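PDB 3K11: putative glycosyl hydrolase from Bacteroides thetaiotaomicron VPI-5482, which is probably a hydrolase of glycoside hydrolase family 88, although its own substrate has not been established. Local coordinates for residues A[27-40]-A[403-415]. Sequence-based numbering, arbitrary orientation. Where two conformers were deposited one is given.
Sequences LTPEQVKKDIDRVF and VLWAGAEMIRLLN. With EDO (1,2-ethanediol), chain B.
V403 CG1 meets V39 CG2 at 4.2 Å at one end of an antiparallel helix pair. The axes of helix segments 29-40 and 403-415 run at 167° between their N-to-C directions and approach to 9.1 Å, close packing that joins the first and last long helices of the chain, consistent with the (alpha/alpha)6 barrel of the six-hairpin clan to which family 88 belongs. L404 sends CD2 against the backbone of the partner helix, 3.6 Å from I36 O, and also touches V39 CG1. G407 has no side chain, and two methyls come up against its CA: I36 CG2 at 3.8 Å and V32 CG1 at 3.6 Å. I36 is a knob among L404, G407, A408 and I411; its chi1 of 63° leaves CG2 beside the backbone N, facing G407, while CD1 runs on to I411 CD1, tip to tip. The selenomethionine M410 puts CE 3.7 Å from L27 CD2, the two side chains crossing at about a right angle. I411 returns the packing as a knob among P29, V32, K33 and I36. L414 CD1 touches L27 CG and V32 CG2. Last comes N415, whose OD1 lies 3.4 Å from P29 CG while its ND2 makes a weak hydrogen bond to O2 of an ethanediol probably left from crystallisation.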
loop_
_atom_site.group_PDB
_atom_site.type_symbol
_atom_site.label_atom_id
_atom_site.label_comp_id
_atom_site.label_asym_id
_atom_site.label_seq_id
_atom_site.Cartn_x
_atom_site.Cartn_y
_atom_site.Cartn_z
ATOM N N LEU A 27 22.486 -4.816 -20.301
ATOM C CA LEU A 27 23.520 -5.036 -19.336
ATOM C C LEU A 27 24.441 -6.100 -19.958
ATOM O O LEU A 27 23.946 -7.126 -20.441
ATOM C CB LEU A 27 22.853 -5.555 -18.080
ATOM C CG LEU A 27 23.696 -5.837 -16.854
ATOM C CD1 LEU A 27 24.373 -4.520 -16.435
ATOM C CD2 LEU A 27 22.777 -6.466 -15.731
ATOM N N THR A 28 25.755 -5.882 -19.953
ATOM C CA THR A 28 26.707 -6.876 -20.451
ATOM C C THR A 28 27.421 -7.514 -19.270
ATOM O O THR A 28 27.560 -6.895 -18.217
ATOM C CB THR A 28 27.776 -6.243 -21.380
ATOM O OG1 THR A 28 28.605 -5.409 -20.586
ATOM C CG2 THR A 28 27.111 -5.439 -22.486
ATOM N N PRO A 29 27.826 -8.773 -19.412
ATOM C CA PRO A 29 28.603 -9.343 -18.320
ATOM C C PRO A 29 29.915 -8.605 -18.083
ATOM O O PRO A 29 30.382 -8.570 -16.964
ATOM C CB PRO A 29 28.814 -10.802 -18.741
ATOM C CG PRO A 29 28.498 -10.872 -20.167
ATOM C CD PRO A 29 27.567 -9.750 -20.480
ATOM N N GLU A 30 30.491 -8.000 -19.119
ATOM C CA GLU A 30 31.700 -7.190 -18.937
ATOM C C GLU A 30 31.449 -5.980 -18.032
ATOM O O GLU A 30 32.280 -5.655 -17.173
ATOM C CB GLU A 30 32.254 -6.740 -20.280
ATOM C CG GLU A 30 32.809 -7.905 -21.109
ATOM C CD GLU A 30 31.751 -8.734 -21.870
ATOM O OE1 GLU A 30 30.560 -8.335 -21.945
ATOM O OE2 GLU A 30 32.141 -9.793 -22.409
ATOM N N GLN A 31 30.332 -5.295 -18.210
ATOM C CA GLN A 31 30.058 -4.170 -17.327
ATOM C C GLN A 31 29.872 -4.674 -15.879
ATOM O O GLN A 31 30.487 -4.123 -14.958
ATOM C CB GLN A 31 28.857 -3.333 -17.798
ATOM C CG GLN A 31 28.642 -2.033 -16.988
ATOM C CD GLN A 31 29.904 -1.194 -16.815
ATOM O OE1 GLN A 31 30.560 -0.781 -17.786
ATOM N NE2 GLN A 31 30.272 -0.961 -15.562
ATOM N N VAL A 32 29.109 -5.756 -15.685
ATOM C CA VAL A 32 28.902 -6.270 -14.338
ATOM C C VAL A 32 30.260 -6.603 -13.740
ATOM O O VAL A 32 30.554 -6.242 -12.600
ATOM C CB VAL A 32 27.979 -7.524 -14.290
ATOM C CG1 VAL A 32 27.862 -8.020 -12.831
ATOM C CG2 VAL A 32 26.580 -7.214 -14.869
ATOM N N LYS A 33 31.126 -7.237 -14.525
ATOM C CA LYS A 33 32.438 -7.608 -13.981
ATOM C C LYS A 33 33.273 -6.376 -13.604
ATOM O O LYS A 33 33.990 -6.379 -12.594
ATOM C CB LYS A 33 33.175 -8.507 -14.980
ATOM C CG LYS A 33 34.568 -8.962 -14.599
ATOM C CD LYS A 33 34.608 -9.899 -13.441
ATOM C CE LYS A 33 35.878 -10.745 -13.442
ATOM N NZ LYS A 33 37.083 -9.912 -13.292
ATOM N N LYS A 34 33.203 -5.327 -14.419
ATOM C CA LYS A 34 33.907 -4.086 -14.114
ATOM C C LYS A 34 33.481 -3.524 -12.752
ATOM O O LYS A 34 34.307 -3.067 -11.947
ATOM C CB LYS A 34 33.621 -3.065 -15.218
ATOM C CG LYS A 34 34.243 -1.692 -14.995
ATOM C CD LYS A 34 33.865 -0.713 -16.131
ATOM C CE LYS A 34 34.491 0.690 -15.906
ATOM N NZ LYS A 34 34.010 1.335 -14.623
ATOM N N ASP A 35 32.188 -3.618 -12.473
ATOM C CA ASP A 35 31.652 -3.095 -11.233
ATOM C C ASP A 35 32.016 -3.937 -10.019
ATOM O O ASP A 35 32.466 -3.405 -9.002
ATOM C CB ASP A 35 30.153 -2.871 -11.381
ATOM C CG ASP A 35 29.831 -1.647 -12.260
ATOM O OD1 ASP A 35 30.697 -0.772 -12.481
ATOM O OD2 ASP A 35 28.700 -1.544 -12.755
ATOM N N ILE A 36 31.887 -5.253 -10.115
ATOM C CA ILE A 36 32.322 -6.088 -8.973
ATOM C C ILE A 36 33.834 -6.009 -8.789
ATOM O O ILE A 36 34.310 -6.100 -7.685
ATOM C CB ILE A 36 31.750 -7.545 -8.972
ATOM C CG1 ILE A 36 32.208 -8.362 -10.192
ATOM C CG2 ILE A 36 30.243 -7.505 -8.836
ATOM C CD1 ILE A 36 31.953 -9.899 -10.096
ATOM N N ASP A 37 34.589 -5.828 -9.864
ATOM C CA ASP A 37 36.057 -5.650 -9.746
ATOM C C ASP A 37 36.396 -4.371 -8.967
ATOM O O ASP A 37 37.346 -4.353 -8.196
ATOM C CB ASP A 37 36.694 -5.600 -11.123
ATOM C CG ASP A 37 36.967 -6.985 -11.734
ATOM O OD1 ASP A 37 36.947 -8.005 -11.019
ATOM O OD2 ASP A 37 37.231 -6.995 -12.975
ATOM N N ARG A 38 35.591 -3.319 -9.130
ATOM C CA ARG A 38 35.788 -2.065 -8.378
ATOM C C ARG A 38 35.530 -2.271 -6.886
ATOM O O ARG A 38 36.297 -1.800 -6.035
ATOM C CB ARG A 38 34.946 -0.931 -8.959
ATOM C CG ARG A 38 35.278 0.416 -8.356
ATOM C CD ARG A 38 34.756 1.588 -9.182
ATOM N NE ARG A 38 33.302 1.728 -9.123
ATOM C CZ ARG A 38 32.455 1.251 -10.032
ATOM N NH1 ARG A 38 32.867 0.565 -11.097
ATOM N NH2 ARG A 38 31.156 1.440 -9.860
ATOM N N VAL A 39 34.469 -3.007 -6.566
ATOM C CA VAL A 39 34.176 -3.336 -5.173
ATOM C C VAL A 39 35.293 -4.233 -4.620
ATOM O O VAL A 39 35.791 -4.017 -3.512
ATOM C CB VAL A 39 32.814 -4.055 -5.021
ATOM C CG1 VAL A 39 32.645 -4.509 -3.591
ATOM C CG2 VAL A 39 31.633 -3.145 -5.493
ATOM N N PHE A 40 35.691 -5.238 -5.394
ATOM C CA PHE A 40 36.717 -6.169 -4.950
ATOM C C PHE A 40 38.034 -5.443 -4.663
ATOM O O PHE A 40 38.685 -5.692 -3.643
ATOM C CB PHE A 40 36.934 -7.251 -6.013
ATOM C CG PHE A 40 38.023 -8.221 -5.662
ATOM C CD1 PHE A 40 37.887 -9.042 -4.572
ATOM C CD2 PHE A 40 39.208 -8.270 -6.396
ATOM C CE1 PHE A 40 38.885 -9.921 -4.201
ATOM C CE2 PHE A 40 40.211 -9.139 -6.034
ATOM C CZ PHE A 40 40.039 -9.989 -4.939
ATOM N N VAL A 403 26.539 -7.614 -2.956
ATOM C CA VAL A 403 26.774 -7.005 -4.250
ATOM C C VAL A 403 27.683 -7.895 -5.060
ATOM O O VAL A 403 27.471 -8.082 -6.263
ATOM C CB VAL A 403 27.338 -5.568 -4.070
ATOM C CG1 VAL A 403 27.910 -5.028 -5.387
ATOM C CG2 VAL A 403 26.208 -4.651 -3.503
ATOM N N LEU A 404 28.743 -8.397 -4.434
ATOM C CA LEU A 404 29.674 -9.273 -5.155
ATOM C C LEU A 404 28.995 -10.544 -5.647
ATOM O O LEU A 404 29.200 -10.987 -6.779
ATOM C CB LEU A 404 30.873 -9.651 -4.259
ATOM C CG LEU A 404 31.878 -8.514 -3.934
ATOM C CD1 LEU A 404 32.798 -8.888 -2.725
ATOM C CD2 LEU A 404 32.744 -8.187 -5.185
ATOM N N TRP A 405 28.196 -11.127 -4.776
ATOM C CA TRP A 405 27.519 -12.401 -5.065
ATOM C C TRP A 405 26.471 -12.186 -6.147
ATOM O O TRP A 405 26.390 -12.952 -7.096
ATOM C CB TRP A 405 26.865 -12.936 -3.790
ATOM C CG TRP A 405 26.832 -14.436 -3.653
ATOM C CD1 TRP A 405 26.998 -15.365 -4.627
ATOM C CD2 TRP A 405 26.579 -15.158 -2.453
ATOM N NE1 TRP A 405 26.874 -16.618 -4.110
ATOM C CE2 TRP A 405 26.599 -16.524 -2.777
ATOM C CE3 TRP A 405 26.360 -14.783 -1.128
ATOM C CZ2 TRP A 405 26.366 -17.505 -1.835
ATOM C CZ3 TRP A 405 26.149 -15.754 -0.192
ATOM C CH2 TRP A 405 26.122 -17.096 -0.549
ATOM N N ALA A 406 25.696 -11.114 -6.023
ATOM C CA ALA A 406 24.721 -10.770 -7.070
ATOM C C ALA A 406 25.354 -10.556 -8.457
ATOM O O ALA A 406 24.856 -11.028 -9.493
ATOM C CB ALA A 406 23.897 -9.556 -6.607
ATOM N N GLY A 407 26.464 -9.835 -8.471
ATOM C CA GLY A 407 27.196 -9.575 -9.708
ATOM C C GLY A 407 27.682 -10.860 -10.302
ATOM O O GLY A 407 27.515 -11.108 -11.489
ATOM N N ALA A 408 28.296 -11.689 -9.467
ATOM C CA ALA A 408 28.786 -12.988 -9.930
ATOM C C ALA A 408 27.693 -13.808 -10.596
ATOM O O ALA A 408 27.910 -14.409 -11.647
ATOM C CB ALA A 408 29.360 -13.776 -8.761
ATOM N N GLU A 409 26.518 -13.820 -9.979
ATOM C CA GLU A 409 25.407 -14.611 -10.463
ATOM C C GLU A 409 24.742 -13.975 -11.678
ATOM O O GLU A 409 24.300 -14.674 -12.631
ATOM C CB GLU A 409 24.382 -14.831 -9.328
ATOM C CG GLU A 409 23.521 -16.044 -9.527
ATOM C CD GLU A 409 24.271 -17.364 -9.455
ATOM O OE1 GLU A 409 25.374 -17.402 -8.927
ATOM O OE2 GLU A 409 23.725 -18.341 -9.956
HETATM N N MSE A 410 24.717 -12.657 -11.715
HETATM C CA MSE A 410 24.258 -11.970 -12.925
HETATM C C MSE A 410 25.142 -12.266 -14.127
HETATM O O MSE A 410 24.639 -12.441 -15.255
HETATM C CB MSE A 410 24.165 -10.444 -12.712
HETATM C CG MSE A 410 23.024 -9.961 -11.855
HETATM SE SE MSE A 410 21.314 -10.337 -12.562
HETATM C CE MSE A 410 21.521 -9.674 -14.324
ATOM N N ILE A 411 26.444 -12.394 -13.928
ATOM C CA ILE A 411 27.335 -12.754 -15.041
ATOM C C ILE A 411 26.955 -14.125 -15.597
ATOM O O ILE A 411 26.841 -14.279 -16.830
ATOM C CB ILE A 411 28.834 -12.678 -14.625
ATOM C CG1 ILE A 411 29.222 -11.199 -14.435
ATOM C CG2 ILE A 411 29.809 -13.421 -15.647
ATOM C CD1 ILE A 411 30.527 -10.945 -13.575
ATOM N N ARG A 412 26.737 -15.103 -14.707
ATOM C CA ARG A 412 26.277 -16.434 -15.130
ATOM C C ARG A 412 24.983 -16.318 -15.916
ATOM O O ARG A 412 24.851 -16.876 -17.003
ATOM C CB ARG A 412 26.022 -17.333 -13.924
ATOM C CG ARG A 412 25.452 -18.717 -14.261
ATOM C CD ARG A 412 26.524 -19.628 -14.727
ATOM N NE ARG A 412 27.203 -20.294 -13.613
ATOM C CZ ARG A 412 28.429 -20.825 -13.677
ATOM N NH1 ARG A 412 29.174 -20.746 -14.791
ATOM N NH2 ARG A 412 28.937 -21.417 -12.604
ATOM N N LEU A 413 24.021 -15.610 -15.339
ATOM C CA LEU A 413 22.696 -15.442 -15.981
ATOM C C LEU A 413 22.814 -14.827 -17.377
ATOM O O LEU A 413 22.220 -15.322 -18.377
ATOM C CB LEU A 413 21.800 -14.572 -15.079
ATOM C CG LEU A 413 20.344 -14.329 -15.520
ATOM C CD1 LEU A 413 19.556 -15.657 -15.584
ATOM C CD2 LEU A 413 19.637 -13.311 -14.608
ATOM N N LEU A 414 23.586 -13.747 -17.471
ATOM C CA LEU A 414 23.776 -13.088 -18.771
ATOM C C LEU A 414 24.545 -13.932 -19.784
ATOM O O LEU A 414 24.373 -13.751 -20.995
ATOM C CB LEU A 414 24.458 -11.723 -18.613
ATOM C CG LEU A 414 23.711 -10.697 -17.756
ATOM C CD1 LEU A 414 24.660 -9.556 -17.394
ATOM C CD2 LEU A 414 22.478 -10.199 -18.523
ATOM N N ASN A 415 25.397 -14.820 -19.303
ATOM C CA ASN A 415 26.138 -15.748 -20.160
ATOM C C ASN A 415 25.367 -17.008 -20.561
ATOM O O ASN A 415 25.853 -17.786 -21.365
ATOM C CB ASN A 415 27.422 -16.188 -19.466
ATOM C CG ASN A 415 28.524 -15.123 -19.506
ATOM O OD1 ASN A 415 28.582 -14.309 -20.427
ATOM N ND2 ASN A 415 29.435 -15.183 -18.540
HETATM C C1 EDO B . 32.736 -11.342 -17.290
HETATM O O1 EDO B . 33.201 -12.461 -16.503
HETATM C C2 EDO B . 32.753 -11.660 -18.785
HETATM O O2 EDO B . 31.876 -12.771 -19.104
#